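Local atomic coordinates of alpha-glucosidase ([Eubacterium] rectale, PDB entry 6PNR), a protein that probably hydrolyses alpha-linked sulfoquinovosides as a family 31 glycoside hydrolase, and binds a sulfonated aza-sugar inhibitor. Residues K504-M515 / D537-L547. Numbering follows the deposited sequence.
Sequences KELFLRWAEMAM and DEDTMERLARL
Helical segments 504-514 and 538-547, meeting through Lys504 at one end and Leu547 at the other, run almost parallel, their axes 10.1 Å apart and inclined by only 11°. Lys504 leaves its helix with CG anti to the backbone N (chi1 169°) and stays extended, sliding past Thr540 in the opposite direction until NZ lies 2.8 Å from both Asp537 OD2 and Asp539 OD2. NZ uses the anti lone pair of Asp539 OD2 but meets Asp537 OD2 on the syn side, 29° out of the carboxylate plane. Asp537 is the N-cap: Thr540 N, 2.9 Å from Asp537 OD2, and Thr540 OG1 both donate to that oxygen on its anti side, tilted out of the carboxylate plane. The pair thus illustrates how a capped helix start can be joined to a neighbouring helix by a salt-bridge network, with Arg543 NE the second cation on Asp539 OD2. Were Lys504 an alanine, Asp537 and Asp539 would probably lose the one cation that joins them across the helices, though Asp539 would keep Arg543. In the family 31 TIM-barrel region, these consecutive helices are joined by a 21-residue link without helix and pack side by side outside the pocket, the side chain of Phe507 about 14 Å from the bound inhibitor. Toward the C-terminal ends of the two segments the contact becomes apolar. Leu544 CD2 meets the edge of the Phe507 ring, 4.0 Å from Phe507 CZ, while Thr540 CG2 touches Leu508 CD2. Leu508 CD1 rests 3.6 Å from the aliphatic CD of Arg543. Farther along, Leu547 forks: CD1 packs on Ala511 CB at 3.7 Å, and CD2 lies 3.8 Å from Met515 SD, whose side chain crosses it at about a right angle.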
# COMPACT_ATOMS: atom_id res chain seq x y z
N LYS A 504 -4.84 -33.16 -6.37
CA LYS A 504 -3.98 -34.33 -6.38
C LYS A 504 -2.60 -34.01 -6.94
O LYS A 504 -1.57 -34.40 -6.36
CB LYS A 504 -4.63 -35.45 -7.20
CG LYS A 504 -3.71 -36.64 -7.50
CD LYS A 504 -4.46 -37.71 -8.34
CE LYS A 504 -3.54 -38.83 -8.80
NZ LYS A 504 -4.31 -40.04 -9.26
N GLU A 505 -2.55 -33.31 -8.07
CA GLU A 505 -1.27 -33.04 -8.70
C GLU A 505 -0.37 -32.22 -7.77
O GLU A 505 0.84 -32.47 -7.67
CB GLU A 505 -1.47 -32.30 -10.03
CG GLU A 505 -0.17 -32.02 -10.79
CD GLU A 505 -0.33 -30.95 -11.87
OE1 GLU A 505 -1.37 -30.26 -11.87
OE2 GLU A 505 0.60 -30.79 -12.69
N LEU A 506 -0.96 -31.25 -7.07
CA LEU A 506 -0.19 -30.44 -6.12
C LEU A 506 0.37 -31.30 -4.99
O LEU A 506 1.54 -31.16 -4.62
CB LEU A 506 -1.06 -29.33 -5.54
CG LEU A 506 -0.23 -28.59 -4.48
CD1 LEU A 506 0.86 -27.74 -5.15
CD2 LEU A 506 -1.10 -27.78 -3.59
N PHE A 507 -0.45 -32.17 -4.42
CA PHE A 507 0.05 -33.03 -3.35
C PHE A 507 1.22 -33.86 -3.84
O PHE A 507 2.24 -33.98 -3.14
CB PHE A 507 -1.06 -33.94 -2.80
CG PHE A 507 -0.56 -34.91 -1.76
CD1 PHE A 507 0.02 -36.12 -2.15
CD2 PHE A 507 -0.62 -34.61 -0.42
CE1 PHE A 507 0.53 -37.01 -1.20
CE2 PHE A 507 -0.12 -35.49 0.54
CZ PHE A 507 0.45 -36.69 0.14
N LEU A 508 1.11 -34.43 -5.04
CA LEU A 508 2.15 -35.32 -5.54
C LEU A 508 3.43 -34.57 -5.88
O LEU A 508 4.53 -35.04 -5.59
CB LEU A 508 1.64 -36.11 -6.74
CG LEU A 508 0.60 -37.18 -6.37
CD1 LEU A 508 -0.04 -37.74 -7.62
CD2 LEU A 508 1.24 -38.28 -5.53
N ARG A 509 3.31 -33.40 -6.53
CA ARG A 509 4.49 -32.57 -6.78
C ARG A 509 5.17 -32.15 -5.48
O ARG A 509 6.40 -32.07 -5.42
CB ARG A 509 4.13 -31.32 -7.60
CG ARG A 509 3.90 -31.57 -9.08
CD ARG A 509 5.15 -32.14 -9.77
NE ARG A 509 4.93 -32.20 -11.22
CZ ARG A 509 5.67 -32.89 -12.08
NH1 ARG A 509 6.71 -33.60 -11.66
NH2 ARG A 509 5.36 -32.86 -13.37
N TRP A 510 4.38 -31.84 -4.44
CA TRP A 510 4.97 -31.48 -3.16
C TRP A 510 5.68 -32.67 -2.52
O TRP A 510 6.76 -32.53 -1.95
CB TRP A 510 3.90 -30.93 -2.21
CG TRP A 510 4.35 -29.78 -1.31
CD1 TRP A 510 5.36 -29.78 -0.39
CD2 TRP A 510 3.73 -28.48 -1.21
NE1 TRP A 510 5.43 -28.55 0.25
CE2 TRP A 510 4.43 -27.75 -0.23
CE3 TRP A 510 2.66 -27.86 -1.88
CZ2 TRP A 510 4.11 -26.43 0.09
CZ3 TRP A 510 2.33 -26.55 -1.56
CH2 TRP A 510 3.05 -25.85 -0.58
N ALA A 511 5.07 -33.86 -2.59
CA ALA A 511 5.69 -35.03 -1.97
C ALA A 511 7.01 -35.41 -2.65
O ALA A 511 7.95 -35.86 -1.98
CB ALA A 511 4.70 -36.19 -1.98
N GLU A 512 7.10 -35.23 -3.97
CA GLU A 512 8.32 -35.62 -4.68
C GLU A 512 9.47 -34.65 -4.45
O GLU A 512 10.63 -35.00 -4.70
CB GLU A 512 8.04 -35.78 -6.19
CG GLU A 512 8.04 -34.49 -7.00
CD GLU A 512 7.55 -34.69 -8.44
OE1 GLU A 512 6.62 -35.49 -8.66
OE2 GLU A 512 8.10 -34.04 -9.36
N MET A 513 9.17 -33.44 -3.96
CA MET A 513 10.21 -32.56 -3.42
C MET A 513 10.57 -32.96 -2.00
O MET A 513 11.76 -33.05 -1.65
CB MET A 513 9.74 -31.10 -3.44
CG MET A 513 10.58 -30.18 -2.55
SD MET A 513 10.16 -28.43 -2.68
CE MET A 513 8.62 -28.39 -1.75
N ALA A 514 9.55 -33.25 -1.18
CA ALA A 514 9.76 -33.52 0.23
C ALA A 514 10.63 -34.74 0.47
O ALA A 514 11.32 -34.82 1.50
CB ALA A 514 8.40 -33.69 0.93
N MET A 515 10.62 -35.72 -0.45
CA MET A 515 11.48 -36.88 -0.24
C MET A 515 12.96 -36.53 -0.34
O MET A 515 13.79 -37.33 0.09
CB MET A 515 11.14 -38.01 -1.21
CG MET A 515 11.36 -37.70 -2.68
SD MET A 515 10.74 -39.07 -3.71
CE MET A 515 11.27 -38.56 -5.35
N ASP A 537 -7.44 -41.26 -2.68
CA ASP A 537 -7.20 -41.68 -4.06
C ASP A 537 -6.24 -42.86 -4.06
O ASP A 537 -5.11 -42.72 -3.58
CB ASP A 537 -6.63 -40.53 -4.88
CG ASP A 537 -6.47 -40.87 -6.35
OD1 ASP A 537 -7.50 -41.04 -7.03
OD2 ASP A 537 -5.31 -40.94 -6.82
N GLU A 538 -6.66 -44.00 -4.63
CA GLU A 538 -5.79 -45.18 -4.58
C GLU A 538 -4.51 -44.97 -5.38
O GLU A 538 -3.43 -45.37 -4.94
CB GLU A 538 -6.54 -46.42 -5.09
CG GLU A 538 -7.68 -46.89 -4.20
CD GLU A 538 -7.23 -47.23 -2.79
OE1 GLU A 538 -6.15 -47.84 -2.64
OE2 GLU A 538 -7.96 -46.91 -1.83
N ASP A 539 -4.61 -44.34 -6.56
CA ASP A 539 -3.42 -44.09 -7.37
C ASP A 539 -2.42 -43.22 -6.61
O ASP A 539 -1.20 -43.45 -6.69
CB ASP A 539 -3.81 -43.43 -8.70
CG ASP A 539 -2.60 -43.11 -9.58
OD1 ASP A 539 -1.94 -44.06 -10.05
OD2 ASP A 539 -2.31 -41.91 -9.81
N THR A 540 -2.92 -42.25 -5.85
CA THR A 540 -2.03 -41.40 -5.05
C THR A 540 -1.34 -42.20 -3.96
O THR A 540 -0.14 -42.00 -3.70
CB THR A 540 -2.83 -40.24 -4.44
OG1 THR A 540 -3.44 -39.48 -5.49
CG2 THR A 540 -1.90 -39.31 -3.66
N MET A 541 -2.06 -43.11 -3.30
CA MET A 541 -1.43 -43.90 -2.25
C MET A 541 -0.36 -44.83 -2.82
O MET A 541 0.69 -45.05 -2.20
CB MET A 541 -2.48 -44.67 -1.46
CG MET A 541 -3.28 -43.76 -0.56
SD MET A 541 -4.41 -44.60 0.54
CE MET A 541 -5.77 -44.86 -0.58
N GLU A 542 -0.60 -45.38 -4.02
CA GLU A 542 0.41 -46.20 -4.66
C GLU A 542 1.64 -45.38 -5.03
O GLU A 542 2.78 -45.82 -4.84
CB GLU A 542 -0.18 -46.89 -5.89
CG GLU A 542 -1.31 -47.86 -5.56
CD GLU A 542 -2.19 -48.18 -6.77
OE1 GLU A 542 -1.72 -47.97 -7.92
OE2 GLU A 542 -3.35 -48.63 -6.58
N ARG A 543 1.41 -44.17 -5.56
CA ARG A 543 2.52 -43.27 -5.88
C ARG A 543 3.28 -42.84 -4.63
O ARG A 543 4.51 -42.79 -4.63
CB ARG A 543 1.99 -42.04 -6.62
CG ARG A 543 1.60 -42.28 -8.07
CD ARG A 543 0.88 -41.06 -8.62
NE ARG A 543 0.56 -41.17 -10.03
CZ ARG A 543 1.41 -40.86 -11.00
NH1 ARG A 543 2.63 -40.43 -10.70
NH2 ARG A 543 1.05 -40.99 -12.27
N LEU A 544 2.55 -42.48 -3.57
CA LEU A 544 3.20 -42.03 -2.35
C LEU A 544 4.06 -43.14 -1.74
O LEU A 544 5.14 -42.88 -1.20
CB LEU A 544 2.13 -41.54 -1.36
CG LEU A 544 2.61 -40.95 -0.04
CD1 LEU A 544 3.54 -39.78 -0.31
CD2 LEU A 544 1.40 -40.50 0.76
N ALA A 545 3.59 -44.39 -1.82
CA ALA A 545 4.40 -45.52 -1.36
C ALA A 545 5.77 -45.51 -2.01
O ALA A 545 6.80 -45.71 -1.35
CB ALA A 545 3.68 -46.83 -1.65
N ARG A 546 5.82 -45.28 -3.33
CA ARG A 546 7.10 -45.19 -4.02
C ARG A 546 7.93 -44.01 -3.52
O ARG A 546 9.12 -44.16 -3.22
CB ARG A 546 6.86 -45.09 -5.53
CG ARG A 546 8.05 -44.58 -6.33
CD ARG A 546 7.74 -44.61 -7.81
NE ARG A 546 8.81 -44.09 -8.64
CZ ARG A 546 9.06 -42.80 -8.82
NH1 ARG A 546 8.32 -41.87 -8.22
NH2 ARG A 546 10.07 -42.45 -9.61
N LEU A 547 7.31 -42.82 -3.41
CA LEU A 547 8.06 -41.64 -2.99
C LEU A 547 8.63 -41.82 -1.59
O LEU A 547 9.78 -41.46 -1.32
CB LEU A 547 7.17 -40.39 -3.05
CG LEU A 547 6.51 -40.07 -4.41
CD1 LEU A 547 5.58 -38.87 -4.33
CD2 LEU A 547 7.54 -39.87 -5.53